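Local coordinates for butyryl-CoA dehydrogenase (Marinomonas mediterranea, PDB 6CXT), which is a flavoprotein of the acyl-CoA dehydrogenase fold that holds FAD and the ligand FK4 and assembles with an alpha/beta hydrolase fold protein, at residues R370-I373 / C374-G378; R233-A236 / A237-D240; V290-E293 / S294-M298; H90-A93 / C94-I98; I64-T67 / I68-E72. All blocks are in the same frame, centred on the assembly; numbering follows the deposited sequence.

Interaction 1. Residues R370-I373 / C374-G378; sequences RELI and CNRLG
Ile373 and Leu377 form the tight part of this last helical turn. Their side chains run alongside each other, pointing the same way, with Ile373 CG2 4.0 Å from Leu377 CD1. Leu377 CG, turned back beside its own backbone N, lies against the Ile373 carbonyl, 3.2 Å from Ile373 O. That same oxygen takes the amide of Leu377 at 2.8 Å, although the N-H is bent to 139°. Met318 of helix 313-338 and Ala286 of the second subunit pack on Ile373. One turn earlier Cys374 N reaches Arg370 O at 2.9 Å in a much straighter bond (169°). The other flank is looser: Arg376, bent at chi2, swings its guanidinium back beside Leu372, and Arg376 NH1 comes no nearer than 4.1 Å to Leu372 CD2. Arg376 NE is salt-bridged to Asp311, while Leu372 also touches FK4. Arg370 and Glu371 lead off the turn to a salt bridge with Asp287 and a hydrogen bond with His283, both of the second subunit. Gly378 takes a positive phi of 94°, and Gly378 N bonds to Asn375 O at 2.8 Å. Helix 366-377 thus finishes in a Schellman motif with glycine at the turning point, in the acyl-CoA dehydrogenase C-terminal domain, where two subunits and the alpha/beta hydrolase fold protein meet.

Interaction 2. Residues R233-A236 / A237-D240; sequences RIFA and ASMD. With FK4 (S-[2-({N-[(2R)-2-hydroxy-4-{[(R)-hydroxy(oxo)-lambda~5~-phosphanyl]oxy}-3,3-dimethylbutanoyl]-beta-alanyl}amino)ethyl] 1H-pyrrole-2-carbothioate), chain C.
A Met-aromatic contact one turn apart on helix 231-245 builds part of the wall of the FK4 pocket, through Phe235 and Met239. The methionine chain passes over one face of the phenyl ring, Met239 CG lying 3.3 Å from Phe235 CZ, a close approach. Bends at chi2 and chi3 then keep the thioether beside the ring: Met239 SD stands 4.6 Å from the ring centroid, oblique at 45° to the normal, and Met239 CE reaches Phe235 CE1 at 3.6 Å. The phenylalanine is placed for this by a first torsion of -179°, which sets CG opposite the backbone N and lets the ring run along the helix toward the next turn. FK4 meets the ring at its edge, where Phe235 CZ is 3.7 Å from FK4 C17. The methionine methyl, Met239 CE, lies 3.9 Å from FK4 S18, the thioester sulfur. Further along the ligand, Ala236 CB comes within 3.4 Å of FK4 O28 on the phosphorus group. Beneath the pair, Met239 N bonds to Phe235 O at 2.9 Å and nearly straight, tying the two residues through the backbone as well. Tyr169 meets Phe235 edge-to-face, and Asn123 of strand 121-124 packs on both side chains. Helix 231-245 thus supplies Phe235, Ala236 and Met239 to the FK4 pocket of this acyl-CoA dehydrogenase fold.

Interaction 3. Residues V290-E293 / S294-M298; sequences VRLE and SARLM
Leu292 and Arg296, a turn apart on helix 279-306 of the C-terminal helical domain, lie aslant each other: the flat guanidinium presents one face to Leu292 CD1, and Arg296 NH2 is 4.0 Å from Leu292 CD2. The arginine gets there by starting extended (chi1 179°) and bending at chi3, which folds its end back over the leucine. The leucine thus covers the group by apolar contact, while the guanidinium is held by other helices: Arg296 NE in a salt bridge to Glu72, Arg296 NH2 in a hydrogen bond to Gln255. Glu293 and Leu297 are arranged differently, running side by side in the same direction. Leu297 CD1 rests 3.6 Å from Glu293 OE1 and 3.8 Å from Glu293 CG, so the carboxylate has a methyl against it. Leu297 CG also sits 3.2 Å from Glu293 O, which accepts the amide of Leu297. On the remaining flank Ser294 faces the second subunit, where its OG bonds to OG of the equivalent Ser294 of that subunit. A water beside it bonds weakly to Ser294 OG, with 3.2 Å between Ser294 OG and the water oxygen. The same water donates to Arg291 O at 2.8 Å.

Interaction 4. Residues H90-A93 / C94-I98; sequences HTFA and CSMPI
With chi1 at -54°, Ser95 OG stands beside its own backbone N and faces back to the preceding turn, while His90 (chi1 156°) sends its imidazole along the same flank; His90 NE2 and Ser95 OG end 4.0 Å apart. The turn between them is a wider pi-type one in helix 81-101 of the N-terminal helical domain. Ser95 N reaches past the usual partner to His90 O at 3.0 Å, nearly straight at 166°, and Met96 N bonds to Thr91 O at 3.0 Å, more bent. Cys94 N makes only a weak bond to His90 O. The imidazole is fixed by Ala121 N at ND1 and Leu114 O at NE2. Phe92 and Met96 lie side by side, with Phe92 CD1 4.1 Å from Met96 CG, and Thr91 CG2 sits over the centre of the phenyl ring. Pro97, which has no N-H, interrupts the bonding and kinks the helix; Phe92 O is buried without a polar partner, and Pro97 CG presses to 3.1 Å from Ala93 O. Thr91 OG1 is also hydrogen-bonded to Gly87 O. On the His90 flank a water links the two hydroxyls, 3.1 Å from Thr91 OG1 and 2.7 Å from Ser95 OG.

Interaction 5. Residues I64-T67 / I68-E72; sequences ILTT and IKIIE
Ile64 O receives the amide of Ile68 at 2.8 Å, the shortest bond between 64-67 and 68-72, with an N-H angle of 170°. Above it the isoleucine is unusually placed: chi1 of 65° puts Ile68 CG1 between the backbone N and the carbonyl carbon, so that it lies over the preceding turn, 3.4 Å from both Ile64 O and Leu65 O. Its CD1 continues toward Leu65, 4.3 Å from Leu65 CD2. Two threonine-isoleucine pairs follow, each lying side by side and pointing the same way: Thr66 CG2 is 4.0 Å from Ile70 CD1, and Thr67 CG2 is 3.8 Å from Ile71 CD1. These belong to the first turns of helix 64-77, in the N-terminal helical domain, where both hydroxyls turn back to the residue before the helix. Thr66 OG1 bonds to Asp63 OD1 and Thr67 OG1 to Asp63 O, leaving the methyls to do the packing. Helix 279-306 covers Ile68 through Tyr300 and Ala303, while Ala248 and Ile249 of helix 248-267 lie against Ile71. Lys69 bends at chi2 and ends in a long salt bridge, Lys69 NZ to Glu72 OE1 at 3.9 Å, with Tyr300 OH bonded to both groups.

Along the chain the order is interaction 5, 4, 2, 3, 1, each on a single helix, interaction 1 running to its C-terminal end. Interactions 5 and 4 lie on the consecutive helices 64-77 and 81-101 of the N-terminal region and touch through Phe92, with Ile71 and Thr67 against its ring. Interaction 4 in turn packs on interaction 2, centres 10 Å apart, through Pro97 and Ser238, joining the N-terminal helices to helix 231-245. Interaction 5 reaches interaction 3 by the Arg296-Glu72 salt bridge. Interaction 1, about 16 Å between centres from interaction 2, touches none of the others, yet both border FK4; interactions 1 and 3 both meet the second subunit. Ligand pocket and the interface with that subunit thereby share one helical framework.

Interaction 1. Residues R370-I373 / C374-G378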
loop_
_atom_site.group_PDB
_atom_site.type_symbol
_atom_site.label_atom_id
_atom_site.label_comp_id
_atom_site.label_asym_id
_atom_site.label_seq_id
_atom_site.Cartn_x
_atom_site.Cartn_y
_atom_site.Cartn_z
ATOM N N ARG B 370 -15.290 0.291 8.461
ATOM C CA ARG B 370 -15.650 0.137 7.047
ATOM C C ARG B 370 -17.056 -0.453 6.897
ATOM O O ARG B 370 -17.767 -0.058 5.979
ATOM C CB ARG B 370 -14.656 -0.728 6.305
ATOM C CG ARG B 370 -13.310 0.084 6.161
ATOM C CD ARG B 370 -12.406 -0.684 5.146
ATOM N NE ARG B 370 -11.080 0.001 5.097
ATOM C CZ ARG B 370 -10.008 -0.314 5.855
ATOM N NH1 ARG B 370 -10.053 -1.303 6.760
ATOM N NH2 ARG B 370 -8.884 0.428 5.738
ATOM N N GLU B 371 -17.435 -1.362 7.797
ATOM C CA GLU B 371 -18.843 -1.802 7.815
ATOM C C GLU B 371 -19.813 -0.644 7.945
ATOM O O GLU B 371 -20.800 -0.577 7.199
ATOM C CB GLU B 371 -19.118 -2.864 8.899
ATOM C CG GLU B 371 -18.510 -4.178 8.539
ATOM C CD GLU B 371 -19.208 -4.812 7.351
ATOM O OE1 GLU B 371 -20.308 -5.357 7.493
ATOM O OE2 GLU B 371 -18.674 -4.779 6.245
ATOM N N LEU B 372 -19.550 0.256 8.885
ATOM C CA LEU B 372 -20.390 1.415 9.042
ATOM C C LEU B 372 -20.354 2.340 7.843
ATOM O O LEU B 372 -21.373 2.853 7.408
ATOM C CB LEU B 372 -19.947 2.234 10.258
ATOM C CG LEU B 372 -20.286 1.453 11.547
ATOM C CD1 LEU B 372 -19.359 1.874 12.713
ATOM C CD2 LEU B 372 -21.775 1.724 11.819
ATOM N N ILE B 373 -19.153 2.610 7.330
ATOM C CA ILE B 373 -19.093 3.444 6.112
ATOM C C ILE B 373 -19.937 2.826 4.959
ATOM O O ILE B 373 -20.690 3.565 4.316
ATOM C CB ILE B 373 -17.597 3.622 5.688
ATOM C CG1 ILE B 373 -16.859 4.469 6.757
ATOM C CG2 ILE B 373 -17.503 4.309 4.308
ATOM C CD1 ILE B 373 -15.323 4.236 6.781
ATOM N N CYS B 374 -19.759 1.542 4.691
ATOM C CA CYS B 374 -20.459 0.835 3.627
ATOM C C CYS B 374 -21.974 0.985 3.829
ATOM O O CYS B 374 -22.697 1.323 2.881
ATOM C CB CYS B 374 -20.160 -0.668 3.661
ATOM S SG CYS B 374 -18.465 -0.998 3.088
ATOM N N ASN B 375 -22.409 0.820 5.087
ATOM C CA ASN B 375 -23.827 0.976 5.387
ATOM C C ASN B 375 -24.327 2.394 5.080
ATOM O O ASN B 375 -25.355 2.560 4.373
ATOM C CB ASN B 375 -24.087 0.571 6.849
ATOM C CG ASN B 375 -25.538 0.817 7.263
ATOM O OD1 ASN B 375 -25.835 1.852 7.836
ATOM N ND2 ASN B 375 -26.439 -0.103 6.895
ATOM N N ARG B 376 -23.597 3.426 5.539
ATOM C CA ARG B 376 -23.968 4.788 5.242
ATOM C C ARG B 376 -23.839 5.178 3.778
ATOM O O ARG B 376 -24.486 6.122 3.337
ATOM C CB ARG B 376 -23.225 5.807 6.147
ATOM C CG ARG B 376 -23.534 5.683 7.623
ATOM C CD ARG B 376 -25.073 5.644 7.870
ATOM N NE ARG B 376 -25.422 5.760 9.296
ATOM C CZ ARG B 376 -25.347 4.809 10.235
ATOM N NH1 ARG B 376 -24.898 3.580 9.978
ATOM N NH2 ARG B 376 -25.735 5.121 11.494
ATOM N N LEU B 377 -23.037 4.448 3.006
ATOM C CA LEU B 377 -22.997 4.674 1.555
ATOM C C LEU B 377 -24.212 4.031 0.895
ATOM O O LEU B 377 -24.471 4.271 -0.284
ATOM C CB LEU B 377 -21.705 4.083 0.951
ATOM C CG LEU B 377 -20.394 4.801 1.341
ATOM C CD1 LEU B 377 -19.191 4.032 0.710
ATOM C CD2 LEU B 377 -20.347 6.229 0.789
ATOM N N GLY B 378 -24.935 3.191 1.637
ATOM C CA GLY B 378 -26.135 2.555 1.090
ATOM C C GLY B 378 -25.873 1.184 0.501
ATOM O O GLY B 378 -26.750 0.638 -0.193
#

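Interaction 2. Residues R233-A236 / A237-D240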
loop_
_atom_site.group_PDB
_atom_site.type_symbol
_atom_site.label_atom_id
_atom_site.label_comp_id
_atom_site.label_asym_id
_atom_site.label_seq_id
_atom_site.Cartn_x
_atom_site.Cartn_y
_atom_site.Cartn_z
ATOM N N ARG B 233 -28.816 1.845 21.120
ATOM C CA ARG B 233 -28.788 3.179 20.526
ATOM C C ARG B 233 -28.084 4.222 21.362
ATOM O O ARG B 233 -27.446 5.147 20.832
ATOM C CB ARG B 233 -30.194 3.623 20.063
ATOM C CG ARG B 233 -30.722 2.688 18.962
ATOM C CD ARG B 233 -32.140 2.995 18.469
ATOM N NE ARG B 233 -32.196 4.258 17.749
ATOM C CZ ARG B 233 -31.914 4.436 16.454
ATOM N NH1 ARG B 233 -31.560 3.420 15.649
ATOM N NH2 ARG B 233 -32.019 5.669 15.960
ATOM N N ILE B 234 -28.160 4.092 22.677
ATOM C CA ILE B 234 -27.358 4.946 23.540
ATOM C C ILE B 234 -25.851 4.597 23.350
ATOM O O ILE B 234 -25.020 5.497 23.326
ATOM C CB ILE B 234 -27.775 4.792 25.036
ATOM C CG1 ILE B 234 -29.163 5.462 25.204
ATOM C CG2 ILE B 234 -26.754 5.478 25.983
ATOM C CD1 ILE B 234 -29.779 5.335 26.581
ATOM N N PHE B 235 -25.549 3.314 23.250
ATOM C CA PHE B 235 -24.159 2.920 23.002
ATOM C C PHE B 235 -23.686 3.519 21.647
ATOM O O PHE B 235 -22.647 4.187 21.572
ATOM C CB PHE B 235 -23.972 1.434 22.987
ATOM C CG PHE B 235 -22.534 1.072 22.744
ATOM C CD1 PHE B 235 -21.553 1.424 23.716
ATOM C CD2 PHE B 235 -22.128 0.528 21.505
ATOM C CE1 PHE B 235 -20.193 1.176 23.475
ATOM C CE2 PHE B 235 -20.763 0.260 21.277
ATOM C CZ PHE B 235 -19.816 0.579 22.259
ATOM N N ALA B 236 -24.493 3.341 20.590
ATOM C CA ALA B 236 -24.161 3.989 19.309
ATOM C C ALA B 236 -23.937 5.485 19.474
ATOM O O ALA B 236 -22.995 6.052 18.878
ATOM C CB ALA B 236 -25.203 3.685 18.223
ATOM N N ALA B 237 -24.740 6.165 20.285
ATOM C CA ALA B 237 -24.559 7.597 20.426
ATOM C C ALA B 237 -23.272 7.953 21.183
ATOM O O ALA B 237 -22.612 8.977 20.928
ATOM C CB ALA B 237 -25.753 8.234 21.142
ATOM N N SER B 238 -22.901 7.092 22.100
ATOM C CA SER B 238 -21.683 7.341 22.896
ATOM C C SER B 238 -20.434 7.079 21.990
ATOM O O SER B 238 -19.477 7.804 22.066
ATOM C CB SER B 238 -21.738 6.486 24.145
ATOM O OG SER B 238 -20.761 5.507 24.273
ATOM N N MET B 239 -20.495 6.043 21.167
ATOM C CA MET B 239 -19.427 5.777 20.153
ATOM C C MET B 239 -19.366 6.903 19.122
ATOM O O MET B 239 -18.296 7.241 18.643
ATOM C CB MET B 239 -19.626 4.448 19.480
ATOM C CG MET B 239 -19.271 3.256 20.324
ATOM S SD MET B 239 -17.588 3.397 21.056
ATOM C CE MET B 239 -17.954 3.939 22.752
ATOM N N ASP B 240 -20.496 7.529 18.814
ATOM C CA ASP B 240 -20.420 8.696 17.935
ATOM C C ASP B 240 -19.599 9.808 18.559
ATOM O O ASP B 240 -18.787 10.455 17.883
ATOM C CB ASP B 240 -21.795 9.155 17.477
ATOM C CG ASP B 240 -21.721 10.029 16.253
ATOM O OD1 ASP B 240 -21.298 9.517 15.175
ATOM O OD2 ASP B 240 -22.065 11.222 16.363
HETATM O O01 FK4 C . -24.631 1.787 14.741
HETATM P P02 FK4 C . -25.126 0.422 15.323
HETATM O O03 FK4 C . -24.037 -0.683 15.556
HETATM C C04 FK4 C . -22.982 -0.797 14.645
HETATM C C05 FK4 C . -22.367 -2.161 14.549
HETATM C C06 FK4 C . -21.195 -2.077 13.536
HETATM C C07 FK4 C . -23.468 -3.143 14.062
HETATM C C08 FK4 C . -21.885 -2.674 15.931
HETATM O O09 FK4 C . -21.613 -4.055 15.937
HETATM C C10 FK4 C . -20.693 -1.877 16.496
HETATM N N11 FK4 C . -19.508 -2.691 16.723
HETATM C C12 FK4 C . -18.342 -2.048 17.218
HETATM C C13 FK4 C . -18.278 -2.078 18.761
HETATM C C14 FK4 C . -17.493 -0.970 19.323
HETATM N N15 FK4 C . -16.963 -1.326 20.568
HETATM C C16 FK4 C . -16.220 -0.330 21.341
HETATM C C17 FK4 C . -16.319 -0.597 22.856
HETATM S S18 FK4 C . -15.865 0.813 23.824
HETATM C C19 FK4 C . -14.153 1.077 23.358
HETATM C C20 FK4 C . -13.675 2.107 24.303
HETATM C C21 FK4 C . -12.378 2.498 24.552
HETATM C C22 FK4 C . -12.474 3.532 25.507
HETATM C C23 FK4 C . -13.840 3.735 25.821
HETATM N N24 FK4 C . -14.589 2.883 25.091
HETATM O O25 FK4 C . -13.530 0.153 22.789
HETATM O O26 FK4 C . -17.356 0.132 18.799
HETATM O O27 FK4 C . -20.672 -0.615 16.700
HETATM O O28 FK4 C . -25.779 0.701 16.637
#

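Interaction 3. Residues V290-E293 / S294-M298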
loop_
_atom_site.group_PDB
_atom_site.type_symbol
_atom_site.label_atom_id
_atom_site.label_comp_id
_atom_site.label_asym_id
_atom_site.label_seq_id
_atom_site.Cartn_x
_atom_site.Cartn_y
_atom_site.Cartn_z
ATOM N N VAL B 290 1.143 14.608 4.385
ATOM C CA VAL B 290 -0.093 14.457 3.593
ATOM C C VAL B 290 -1.192 13.725 4.421
ATOM O O VAL B 290 -2.343 14.209 4.546
ATOM C CB VAL B 290 0.172 13.708 2.281
ATOM C CG1 VAL B 290 -1.167 13.428 1.531
ATOM C CG2 VAL B 290 1.157 14.524 1.393
ATOM N N ARG B 291 -0.820 12.571 4.946
ATOM C CA ARG B 291 -1.789 11.771 5.694
ATOM C C ARG B 291 -2.288 12.524 6.945
ATOM O O ARG B 291 -3.459 12.404 7.296
ATOM C CB ARG B 291 -1.173 10.416 6.070
ATOM C CG ARG B 291 -1.008 9.506 4.825
ATOM C CD ARG B 291 -0.575 8.084 5.300
ATOM N NE ARG B 291 0.555 8.150 6.283
ATOM C CZ ARG B 291 1.845 7.877 6.017
ATOM N NH1 ARG B 291 2.221 7.546 4.790
ATOM N NH2 ARG B 291 2.758 7.977 7.005
ATOM N N LEU B 292 -1.420 13.345 7.552
ATOM C CA LEU B 292 -1.823 14.129 8.686
ATOM C C LEU B 292 -2.783 15.269 8.308
ATOM O O LEU B 292 -3.813 15.482 8.978
ATOM C CB LEU B 292 -0.581 14.677 9.403
ATOM C CG LEU B 292 -0.868 15.627 10.585
ATOM C CD1 LEU B 292 -1.779 14.926 11.630
ATOM C CD2 LEU B 292 0.466 15.976 11.248
ATOM N N GLU B 293 -2.469 16.019 7.245
ATOM C CA GLU B 293 -3.420 17.076 6.812
ATOM C C GLU B 293 -4.788 16.473 6.524
ATOM O O GLU B 293 -5.821 17.004 6.950
ATOM C CB GLU B 293 -2.923 17.883 5.586
ATOM C CG GLU B 293 -3.853 19.076 5.317
ATOM C CD GLU B 293 -3.681 19.686 3.920
ATOM O OE1 GLU B 293 -4.427 19.285 3.000
ATOM O OE2 GLU B 293 -2.776 20.542 3.736
ATOM N N SER B 294 -4.772 15.359 5.800
ATOM C CA SER B 294 -5.965 14.633 5.487
ATOM C C SER B 294 -6.748 14.224 6.760
ATOM O O SER B 294 -7.951 14.526 6.855
ATOM C CB SER B 294 -5.567 13.375 4.730
ATOM O OG SER B 294 -6.708 12.524 4.554
ATOM N N ALA B 295 -6.077 13.554 7.706
ATOM C CA ALA B 295 -6.769 13.033 8.922
ATOM C C ALA B 295 -7.352 14.200 9.744
ATOM O O ALA B 295 -8.502 14.109 10.248
ATOM C CB ALA B 295 -5.801 12.207 9.759
ATOM N N ARG B 296 -6.587 15.301 9.849
ATOM C CA ARG B 296 -7.011 16.501 10.595
ATOM C C ARG B 296 -8.255 17.125 9.958
ATOM O O ARG B 296 -9.189 17.506 10.663
ATOM C CB ARG B 296 -5.869 17.529 10.684
ATOM C CG ARG B 296 -6.273 18.783 11.421
ATOM C CD ARG B 296 -5.154 19.789 11.529
ATOM N NE ARG B 296 -4.060 19.317 12.373
ATOM C CZ ARG B 296 -2.812 19.165 11.962
ATOM N NH1 ARG B 296 -2.472 19.421 10.692
ATOM N NH2 ARG B 296 -1.879 18.806 12.822
ATOM N N LEU B 297 -8.249 17.294 8.638
ATOM C CA LEU B 297 -9.420 17.838 7.943
ATOM C C LEU B 297 -10.651 16.919 8.133
ATOM O O LEU B 297 -11.762 17.411 8.223
ATOM C CB LEU B 297 -9.136 17.970 6.431
ATOM C CG LEU B 297 -8.123 19.148 6.135
ATOM C CD1 LEU B 297 -7.642 19.150 4.674
ATOM C CD2 LEU B 297 -8.743 20.519 6.468
ATOM N N MET B 298 -10.449 15.597 8.060
ATOM C CA MET B 298 -11.519 14.642 8.257
ATOM C C MET B 298 -12.106 14.737 9.649
ATOM O O MET B 298 -13.313 14.620 9.780
ATOM C CB MET B 298 -11.040 13.203 7.955
ATOM C CG MET B 298 -10.750 13.168 6.459
ATOM S SD MET B 298 -10.106 11.559 6.010
ATOM C CE MET B 298 -11.578 10.560 6.057
HETATM O O HOH W 1 -5.132 10.373 6.318
#

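Interaction 4. Residues H90-A93 / C94-I98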
loop_
_atom_site.group_PDB
_atom_site.type_symbol
_atom_site.label_atom_id
_atom_site.label_comp_id
_atom_site.label_asym_id
_atom_site.label_seq_id
_atom_site.Cartn_x
_atom_site.Cartn_y
_atom_site.Cartn_z
ATOM N N HIS B 90 -13.369 8.345 29.594
ATOM C CA HIS B 90 -14.207 8.822 30.689
ATOM C C HIS B 90 -15.188 9.912 30.222
ATOM O O HIS B 90 -16.409 9.859 30.516
ATOM C CB HIS B 90 -13.230 9.344 31.749
ATOM C CG HIS B 90 -13.798 10.355 32.686
ATOM N ND1 HIS B 90 -14.154 10.040 33.982
ATOM C CD2 HIS B 90 -13.985 11.690 32.563
ATOM C CE1 HIS B 90 -14.536 11.137 34.617
ATOM N NE2 HIS B 90 -14.448 12.155 33.783
ATOM N N THR B 91 -14.680 10.902 29.498
ATOM C CA THR B 91 -15.517 12.022 29.063
ATOM C C THR B 91 -16.521 11.636 27.980
ATOM O O THR B 91 -17.706 11.963 28.104
ATOM C CB THR B 91 -14.688 13.196 28.573
ATOM O OG1 THR B 91 -13.887 13.662 29.658
ATOM C CG2 THR B 91 -15.572 14.384 28.064
ATOM N N PHE B 92 -16.071 10.951 26.916
ATOM C CA PHE B 92 -16.927 10.808 25.747
ATOM C C PHE B 92 -17.767 9.574 25.788
ATOM O O PHE B 92 -18.890 9.571 25.256
ATOM C CB PHE B 92 -16.102 10.983 24.436
ATOM C CG PHE B 92 -15.535 12.368 24.353
ATOM C CD1 PHE B 92 -16.378 13.448 24.030
ATOM C CD2 PHE B 92 -14.229 12.625 24.670
ATOM C CE1 PHE B 92 -15.922 14.740 24.015
ATOM C CE2 PHE B 92 -13.755 13.936 24.658
ATOM C CZ PHE B 92 -14.596 14.998 24.321
ATOM N N ALA B 93 -17.242 8.495 26.365
ATOM C CA ALA B 93 -18.046 7.296 26.455
ATOM C C ALA B 93 -18.934 7.249 27.733
ATOM O O ALA B 93 -19.828 6.392 27.826
ATOM C CB ALA B 93 -17.218 6.004 26.319
ATOM N N CYS B 94 -18.648 8.104 28.700
ATOM C CA CYS B 94 -19.331 8.018 30.007
ATOM C C CYS B 94 -20.059 9.309 30.359
ATOM O O CYS B 94 -21.310 9.274 30.513
ATOM C CB CYS B 94 -18.364 7.598 31.121
ATOM S SG CYS B 94 -17.512 6.033 30.773
ATOM N N SER B 95 -19.325 10.418 30.505
ATOM C CA SER B 95 -19.962 11.708 30.798
ATOM C C SER B 95 -20.990 12.130 29.744
ATOM O O SER B 95 -22.050 12.644 30.099
ATOM C CB SER B 95 -18.969 12.848 31.024
ATOM O OG SER B 95 -18.025 12.483 32.025
ATOM N N MET B 96 -20.704 11.916 28.457
ATOM C CA MET B 96 -21.677 12.339 27.449
ATOM C C MET B 96 -23.012 11.537 27.436
ATOM O O MET B 96 -24.084 12.156 27.384
ATOM C CB MET B 96 -21.018 12.442 26.043
ATOM C CG MET B 96 -19.943 13.518 25.982
ATOM S SD MET B 96 -20.413 15.187 26.526
ATOM C CE MET B 96 -21.606 15.585 25.245
ATOM N N PRO B 97 -22.985 10.189 27.514
ATOM C CA PRO B 97 -24.278 9.535 27.602
ATOM C C PRO B 97 -25.055 9.882 28.892
ATOM O O PRO B 97 -26.298 9.851 28.887
ATOM C CB PRO B 97 -23.967 8.050 27.622
ATOM C CG PRO B 97 -22.511 7.929 27.506
ATOM C CD PRO B 97 -21.899 9.238 27.212
ATOM N N ILE B 98 -24.329 10.176 29.965
ATOM C CA ILE B 98 -24.957 10.614 31.200
ATOM C C ILE B 98 -25.647 11.941 30.933
ATOM O O ILE B 98 -26.832 12.077 31.266
ATOM C CB ILE B 98 -23.949 10.715 32.366
ATOM C CG1 ILE B 98 -23.619 9.297 32.829
ATOM C CG2 ILE B 98 -24.494 11.587 33.533
ATOM C CD1 ILE B 98 -22.384 9.206 33.724
HETATM O O HOH W 2 -16.056 14.289 31.794
#

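Interaction 5. Residues I64-T67 / I68-E72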
loop_
_atom_site.group_PDB
_atom_site.type_symbol
_atom_site.label_atom_id
_atom_site.label_comp_id
_atom_site.label_asym_id
_atom_site.label_seq_id
_atom_site.Cartn_x
_atom_site.Cartn_y
_atom_site.Cartn_z
ATOM N N ILE B 64 -18.484 21.225 19.813
ATOM C CA ILE B 64 -17.640 20.085 19.376
ATOM C C ILE B 64 -16.317 20.516 18.717
ATOM O O ILE B 64 -15.238 20.022 19.075
ATOM C CB ILE B 64 -18.433 19.082 18.515
ATOM C CG1 ILE B 64 -19.693 18.664 19.264
ATOM C CG2 ILE B 64 -17.644 17.784 18.345
ATOM C CD1 ILE B 64 -20.698 17.992 18.350
ATOM N N LEU B 65 -16.375 21.476 17.809
ATOM C CA LEU B 65 -15.128 21.919 17.200
ATOM C C LEU B 65 -14.114 22.489 18.149
ATOM O O LEU B 65 -12.908 22.172 18.031
ATOM C CB LEU B 65 -15.347 22.916 16.044
ATOM C CG LEU B 65 -15.599 22.219 14.706
ATOM C CD1 LEU B 65 -16.257 23.217 13.753
ATOM C CD2 LEU B 65 -14.302 21.619 14.103
ATOM N N THR B 66 -14.566 23.357 19.074
ATOM C CA THR B 66 -13.655 23.927 20.037
ATOM C C THR B 66 -13.080 22.804 20.922
ATOM O O THR B 66 -11.890 22.827 21.266
ATOM C CB THR B 66 -14.355 24.974 20.940
ATOM O OG1 THR B 66 -14.894 26.006 20.106
ATOM C CG2 THR B 66 -13.353 25.591 21.863
ATOM N N THR B 67 -13.952 21.880 21.310
ATOM C CA THR B 67 -13.551 20.798 22.204
ATOM C C THR B 67 -12.460 19.956 21.497
ATOM O O THR B 67 -11.411 19.687 22.089
ATOM C CB THR B 67 -14.742 19.873 22.519
ATOM O OG1 THR B 67 -15.694 20.553 23.337
ATOM C CG2 THR B 67 -14.289 18.569 23.255
ATOM N N ILE B 68 -12.718 19.538 20.245
ATOM C CA ILE B 68 -11.719 18.681 19.556
ATOM C C ILE B 68 -10.392 19.429 19.309
ATOM O O ILE B 68 -9.310 18.830 19.326
ATOM C CB ILE B 68 -12.256 17.944 18.292
ATOM C CG1 ILE B 68 -12.648 18.869 17.168
ATOM C CG2 ILE B 68 -13.389 16.968 18.660
ATOM C CD1 ILE B 68 -11.510 19.100 16.188
ATOM N N LYS B 69 -10.486 20.742 19.074
ATOM C CA LYS B 69 -9.265 21.520 18.816
ATOM C C LYS B 69 -8.405 21.546 20.055
ATOM O O LYS B 69 -7.170 21.455 19.983
ATOM C CB LYS B 69 -9.609 22.950 18.333
ATOM C CG LYS B 69 -8.423 23.821 17.923
ATOM C CD LYS B 69 -7.583 23.217 16.791
ATOM C CE LYS B 69 -6.634 24.267 16.214
ATOM N NZ LYS B 69 -5.864 23.657 15.080
ATOM N N ILE B 70 -9.040 21.687 21.223
ATOM C CA ILE B 70 -8.248 21.703 22.473
ATOM C C ILE B 70 -7.638 20.306 22.699
ATOM O O ILE B 70 -6.476 20.161 23.086
ATOM C CB ILE B 70 -9.142 22.101 23.667
ATOM C CG1 ILE B 70 -9.426 23.612 23.600
ATOM C CG2 ILE B 70 -8.525 21.684 25.023
ATOM C CD1 ILE B 70 -10.687 23.955 24.422
ATOM N N ILE B 71 -8.433 19.273 22.436
ATOM C CA ILE B 71 -7.945 17.905 22.660
ATOM C C ILE B 71 -6.734 17.635 21.725
ATOM O O ILE B 71 -5.750 17.002 22.116
ATOM C CB ILE B 71 -9.085 16.874 22.416
ATOM C CG1 ILE B 71 -10.159 17.022 23.519
ATOM C CG2 ILE B 71 -8.532 15.441 22.409
ATOM C CD1 ILE B 71 -11.398 16.166 23.282
ATOM N N GLU B 72 -6.861 18.087 20.471
ATOM C CA GLU B 72 -5.753 17.944 19.512
ATOM C C GLU B 72 -4.519 18.598 20.065
ATOM O O GLU B 72 -3.423 18.011 20.004
ATOM C CB GLU B 72 -6.122 18.612 18.196
ATOM C CG GLU B 72 -5.018 18.522 17.149
ATOM C CD GLU B 72 -5.334 19.365 15.907
ATOM O OE1 GLU B 72 -6.491 19.830 15.746
ATOM O OE2 GLU B 72 -4.401 19.596 15.097
#